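Local coordinates for phosphoglycerate kinase (Coxiella burnetii, PDB 4NG4), which catalyses the reversible transfer of a phosphoryl group between ATP and 3-phosphoglycerate, a step of glycolysis, at residues P268-V273 with A308-L313; V182-R187 with T349-V354. All coordinates share one frame; numbering follows the deposited sequence.

Contact 1: P268-V273 with A308-L313; sequences PLPVDV and ATYAKL
Pro-268 meets helix 304-316 with the outer carbons of its ring. Starting at CB, the first neighbour is the methyl of Thr-309, with Pro-268 CB 4.1 Å from Thr-309 CG2. One bond further, at the tip of the ring, Pro-268 CG lies 4.1 Å from Leu-313 CD1, the two side chains running past each other in opposite directions. Thr-309 and Leu-313 are one helical turn apart, so a compact proline ring can touch both. Threonine suits the first position because its methyl serves the proline while OG1, on another branch, makes a weak hydrogen bond to Asn-305 O in its own helix.

Tyr-310 provides the longer reach. Its CG is set anti to the carbonyl carbon (chi1 -59°), and the ring extends to the loop, where Tyr-310 OH lies 4.0 Å from Pro-270 CG. Pro-268 O comes to the ring's edge, near its plane, 4.3 Å from Tyr-310 CE1. The packing is largely apolar and modest in area, but Asp-272 adds a polar tie: its carboxylate oxygens hydrogen-bond to Thr-306 OG1 and Asn-305 N, in the first turn of the same helix. Leu-313 and Tyr-310 also rest on Ile-223. The arrangement thus brings the loop entering antiparallel strand 272-276 against a helix that packs on edge strand 221-226 of the parallel sheet, within the α/β nucleotide-binding domain of phosphoglycerate kinase.

Contact 2: V182-R187 with T349-V354; sequences VEALSR and TAYSIV
Helix 182-187 crosses strand 351-354 at -110°, its axis 9.2 Å from the strand's, with Leu-185 and Ile-353 having the nearest CA atoms. This is a helix packed against the parallel sheet of the nucleotide-binding domain; in the phosphoglycerate kinase family, helix 176-190 corresponds to the long helix that links the two Rossmann-like domains, one of the connections between them.

Tyr-351 makes the largest contribution. With chi1 at -179°, the ring is swung away from the backbone N and out to the helix, and Arg-187 reaches it with an extended chain. The guanidinium lies flat over one ring face, the planes only 10° apart and the centres 3.9 Å apart, a stacked cation-pi pair. Arg-187 CD adds a CH-pi contact over the same ring, 3.9 Å from the Tyr-351 centroid. Arginine fits this solvent-facing position well: its aliphatic part and its flat charged end can both use the aromatic face. At the far end of the tyrosine, the hydroxyl abuts the CB of Ala-184, whose small methyl lets the ring lie close to the helix.

Deeper in, branched aliphatic residues take over. Leu-185, which also packs on Phe-382 and Phe-385, swings its end back toward the strand although its CB points away. Leu-185 CD2 comes to rest 3.9 Å from Ile-353 CG2.

Overall arrangement
Both contacts involve the nucleotide-binding domain, contact 2 at its junction with the interdomain helix. Their centres are 23 Å apart and they share no helix or strand, yet one five-stranded parallel sheet relates them. Contact 1 is the more peripheral: a proline-rich loop and a helix meet in a partly buried patch beside edge strand 221-226, where van der Waals packing of proline, tyrosine and leucine prevails. Contact 2 is more buried, on inner strand 351-354 of that sheet, and grades from an arginine-tyrosine stack at the surface to aliphatic side chains within. Each contact uses a tyrosine, reaching across to a proline ring in contact 1 and stacked against a guanidinium in contact 2.

Contact 1: P268-V273 with A308-L313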
loop_
_atom_site.group_PDB
_atom_site.type_symbol
_atom_site.label_atom_id
_atom_site.label_comp_id
_atom_site.label_asym_id
_atom_site.label_seq_id
_atom_site.Cartn_x
_atom_site.Cartn_y
_atom_site.Cartn_z
ATOM N N PRO A 268 -15.693 5.279 -18.140
ATOM C CA PRO A 268 -16.950 5.977 -17.893
ATOM C C PRO A 268 -16.793 6.992 -16.811
ATOM O O PRO A 268 -16.348 6.656 -15.737
ATOM C CB PRO A 268 -17.876 4.862 -17.402
ATOM C CG PRO A 268 -16.971 3.934 -16.677
ATOM C CD PRO A 268 -15.654 3.975 -17.448
ATOM N N LEU A 269 -17.144 8.228 -17.100
ATOM C CA LEU A 269 -17.103 9.290 -16.105
ATOM C C LEU A 269 -18.463 9.391 -15.436
ATOM O O LEU A 269 -19.424 8.847 -15.938
ATOM C CB LEU A 269 -16.742 10.610 -16.776
ATOM C CG LEU A 269 -15.262 10.918 -17.009
ATOM C CD1 LEU A 269 -14.447 9.681 -17.327
ATOM C CD2 LEU A 269 -15.174 11.953 -18.114
ATOM N N PRO A 270 -18.547 10.087 -14.291
ATOM C CA PRO A 270 -19.848 10.309 -13.637
ATOM C C PRO A 270 -20.831 10.987 -14.565
ATOM O O PRO A 270 -20.498 12.048 -15.103
ATOM C CB PRO A 270 -19.503 11.245 -12.471
ATOM C CG PRO A 270 -18.058 10.960 -12.164
ATOM C CD PRO A 270 -17.422 10.605 -13.485
ATOM N N VAL A 271 -22.011 10.386 -14.764
ATOM C CA VAL A 271 -23.094 11.053 -15.521
ATOM C C VAL A 271 -24.077 11.774 -14.578
ATOM O O VAL A 271 -24.674 12.785 -14.952
ATOM C CB VAL A 271 -23.848 10.099 -16.468
ATOM C CG1 VAL A 271 -22.882 9.215 -17.218
ATOM C CG2 VAL A 271 -24.829 9.260 -15.697
ATOM N N ASP A 272 -24.237 11.256 -13.362
ATOM C CA ASP A 272 -24.988 11.950 -12.309
ATOM C C ASP A 272 -24.186 12.023 -10.999
ATOM O O ASP A 272 -23.383 11.138 -10.715
ATOM C CB ASP A 272 -26.382 11.317 -12.094
ATOM C CG ASP A 272 -26.340 9.819 -11.747
ATOM O OD1 ASP A 272 -25.252 9.212 -11.660
ATOM O OD2 ASP A 272 -27.433 9.249 -11.554
ATOM N N VAL A 273 -24.409 13.087 -10.224
ATOM C CA VAL A 273 -23.639 13.384 -8.997
ATOM C C VAL A 273 -24.537 13.950 -7.900
ATOM O O VAL A 273 -25.640 14.407 -8.179
ATOM C CB VAL A 273 -22.535 14.446 -9.266
ATOM C CG1 VAL A 273 -21.430 13.888 -10.151
ATOM C CG2 VAL A 273 -23.135 15.690 -9.887
ATOM N N ALA A 308 -24.513 2.600 -10.689
ATOM C CA ALA A 308 -25.065 1.390 -11.295
ATOM C C ALA A 308 -24.168 0.928 -12.457
ATOM O O ALA A 308 -23.922 -0.275 -12.647
ATOM C CB ALA A 308 -26.471 1.650 -11.773
ATOM N N THR A 309 -23.685 1.892 -13.235
ATOM C CA THR A 309 -22.636 1.622 -14.210
ATOM C C THR A 309 -21.429 0.954 -13.532
ATOM O O THR A 309 -20.942 -0.094 -13.993
ATOM C CB THR A 309 -22.213 2.909 -14.920
ATOM O OG1 THR A 309 -23.251 3.279 -15.838
ATOM C CG2 THR A 309 -20.882 2.731 -15.661
ATOM N N TYR A 310 -20.962 1.532 -12.429
ATOM C CA TYR A 310 -19.859 0.909 -11.691
ATOM C C TYR A 310 -20.257 -0.487 -11.197
ATOM O O TYR A 310 -19.481 -1.433 -11.299
ATOM C CB TYR A 310 -19.412 1.749 -10.490
ATOM C CG TYR A 310 -18.934 3.154 -10.790
ATOM C CD1 TYR A 310 -18.657 3.586 -12.093
ATOM C CD2 TYR A 310 -18.730 4.056 -9.752
ATOM C CE1 TYR A 310 -18.214 4.898 -12.342
ATOM C CE2 TYR A 310 -18.279 5.356 -10.000
ATOM C CZ TYR A 310 -18.023 5.761 -11.286
ATOM O OH TYR A 310 -17.577 7.033 -11.494
ATOM N N ALA A 311 -21.468 -0.607 -10.665
ATOM C CA ALA A 311 -21.948 -1.874 -10.136
ATOM C C ALA A 311 -21.963 -2.983 -11.201
ATOM O O ALA A 311 -21.734 -4.163 -10.884
ATOM C CB ALA A 311 -23.338 -1.695 -9.526
ATOM N N LYS A 312 -22.235 -2.615 -12.453
ATOM C CA LYS A 312 -22.210 -3.574 -13.567
ATOM C C LYS A 312 -20.793 -4.070 -13.828
ATOM O O LYS A 312 -20.574 -5.270 -13.941
ATOM C CB LYS A 312 -22.807 -2.941 -14.839
ATOM C CG LYS A 312 -23.010 -3.904 -16.032
ATOM C CD LYS A 312 -24.072 -3.352 -17.025
ATOM C CE LYS A 312 -24.178 -4.159 -18.345
ATOM N NZ LYS A 312 -24.531 -5.599 -18.126
ATOM N N LEU A 313 -19.836 -3.152 -13.895
ATOM C CA LEU A 313 -18.458 -3.506 -14.231
ATOM C C LEU A 313 -17.799 -4.374 -13.137
ATOM O O LEU A 313 -16.993 -5.273 -13.448
ATOM C CB LEU A 313 -17.627 -2.245 -14.513
ATOM C CG LEU A 313 -18.113 -1.349 -15.661
ATOM C CD1 LEU A 313 -17.351 -0.019 -15.751
ATOM C CD2 LEU A 313 -18.049 -2.103 -16.965
#

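Contact 2: V182-R187 with T349-V354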
loop_
_atom_site.group_PDB
_atom_site.type_symbol
_atom_site.label_atom_id
_atom_site.label_comp_id
_atom_site.label_asym_id
_atom_site.label_seq_id
_atom_site.Cartn_x
_atom_site.Cartn_y
_atom_site.Cartn_z
ATOM N N VAL A 182 3.464 -9.500 -2.878
ATOM C CA VAL A 182 3.838 -9.505 -4.289
ATOM C C VAL A 182 2.898 -10.416 -5.081
ATOM O O VAL A 182 2.425 -10.040 -6.148
ATOM C CB VAL A 182 5.308 -9.914 -4.537
ATOM C CG1 VAL A 182 5.542 -11.369 -4.166
ATOM C CG2 VAL A 182 5.680 -9.683 -5.989
ATOM N N GLU A 183 2.610 -11.600 -4.548
ATOM C CA GLU A 183 1.717 -12.546 -5.222
ATOM C C GLU A 183 0.390 -11.880 -5.571
ATOM O O GLU A 183 -0.053 -11.956 -6.709
ATOM C CB GLU A 183 1.459 -13.787 -4.360
ATOM C CG GLU A 183 2.478 -14.898 -4.546
ATOM C CD GLU A 183 2.137 -16.150 -3.744
ATOM O OE1 GLU A 183 2.798 -17.196 -3.962
ATOM O OE2 GLU A 183 1.208 -16.085 -2.901
ATOM N N ALA A 184 -0.223 -11.224 -4.589
ATOM C CA ALA A 184 -1.535 -10.601 -4.760
ATOM C C ALA A 184 -1.507 -9.456 -5.759
ATOM O O ALA A 184 -2.287 -9.434 -6.711
ATOM C CB ALA A 184 -2.054 -10.106 -3.432
ATOM N N LEU A 185 -0.607 -8.508 -5.547
ATOM C CA LEU A 185 -0.515 -7.364 -6.439
ATOM C C LEU A 185 -0.248 -7.813 -7.866
ATOM O O LEU A 185 -1.004 -7.462 -8.774
ATOM C CB LEU A 185 0.569 -6.381 -5.990
ATOM C CG LEU A 185 0.313 -5.549 -4.732
ATOM C CD1 LEU A 185 1.322 -4.429 -4.710
ATOM C CD2 LEU A 185 -1.092 -4.979 -4.659
ATOM N N SER A 186 0.808 -8.599 -8.060
ATOM C CA SER A 186 1.238 -8.982 -9.403
ATOM C C SER A 186 0.319 -10.014 -10.036
ATOM O O SER A 186 0.182 -10.024 -11.259
ATOM C CB SER A 186 2.679 -9.491 -9.405
ATOM O OG SER A 186 2.792 -10.675 -8.647
ATOM N N ARG A 187 -0.307 -10.875 -9.225
ATOM C CA ARG A 187 -1.385 -11.756 -9.721
ATOM C C ARG A 187 -2.404 -10.954 -10.531
ATOM O O ARG A 187 -2.796 -11.363 -11.626
ATOM C CB ARG A 187 -2.124 -12.474 -8.575
ATOM C CG ARG A 187 -3.549 -12.942 -8.936
ATOM C CD ARG A 187 -4.171 -13.815 -7.861
ATOM N NE ARG A 187 -5.502 -14.248 -8.275
ATOM C CZ ARG A 187 -6.159 -15.306 -7.792
ATOM N NH1 ARG A 187 -5.637 -16.087 -6.838
ATOM N NH2 ARG A 187 -7.368 -15.592 -8.277
ATOM N N THR A 349 -17.407 -11.615 -7.688
ATOM C CA THR A 349 -16.739 -12.900 -7.731
ATOM C C THR A 349 -15.300 -12.748 -8.215
ATOM O O THR A 349 -14.534 -13.701 -8.220
ATOM C CB THR A 349 -17.514 -13.841 -8.677
ATOM O OG1 THR A 349 -16.955 -15.139 -8.608
ATOM C CG2 THR A 349 -17.466 -13.360 -10.134
ATOM N N ALA A 350 -14.950 -11.532 -8.628
ATOM C CA ALA A 350 -13.602 -11.217 -9.063
ATOM C C ALA A 350 -12.670 -11.248 -7.874
ATOM O O ALA A 350 -13.101 -11.066 -6.741
ATOM C CB ALA A 350 -13.568 -9.855 -9.712
ATOM N N TYR A 351 -11.394 -11.498 -8.145
ATOM C CA TYR A 351 -10.340 -11.409 -7.138
ATOM C C TYR A 351 -10.070 -9.928 -6.869
ATOM O O TYR A 351 -9.466 -9.251 -7.702
ATOM C CB TYR A 351 -9.069 -12.111 -7.637
ATOM C CG TYR A 351 -7.940 -12.094 -6.644
ATOM C CD1 TYR A 351 -7.887 -13.021 -5.618
ATOM C CD2 TYR A 351 -6.932 -11.144 -6.721
ATOM C CE1 TYR A 351 -6.857 -13.013 -4.691
ATOM C CE2 TYR A 351 -5.891 -11.128 -5.799
ATOM C CZ TYR A 351 -5.867 -12.064 -4.786
ATOM O OH TYR A 351 -4.850 -12.062 -3.859
ATOM N N SER A 352 -10.536 -9.431 -5.724
ATOM C CA SER A 352 -10.431 -7.991 -5.393
ATOM C C SER A 352 -9.158 -7.663 -4.595
ATOM O O SER A 352 -8.742 -8.444 -3.725
ATOM C CB SER A 352 -11.678 -7.515 -4.626
ATOM O OG SER A 352 -11.944 -8.352 -3.503
ATOM N N ILE A 353 -8.544 -6.520 -4.918
ATOM C CA ILE A 353 -7.323 -6.052 -4.257
ATOM C C ILE A 353 -7.485 -4.576 -3.962
ATOM O O ILE A 353 -7.629 -3.784 -4.889
ATOM C CB ILE A 353 -6.084 -6.199 -5.150
ATOM C CG1 ILE A 353 -5.995 -7.587 -5.765
ATOM C CG2 ILE A 353 -4.825 -5.967 -4.365
ATOM C CD1 ILE A 353 -4.944 -7.676 -6.837
ATOM N N VAL A 354 -7.481 -4.200 -2.682
ATOM C CA VAL A 354 -7.623 -2.788 -2.290
ATOM C C VAL A 354 -6.431 -2.316 -1.487
ATOM O O VAL A 354 -5.716 -3.113 -0.885
ATOM C CB VAL A 354 -8.905 -2.518 -1.474
ATOM C CG1 VAL A 354 -10.132 -3.005 -2.224
ATOM C CG2 VAL A 354 -8.823 -3.181 -0.112
#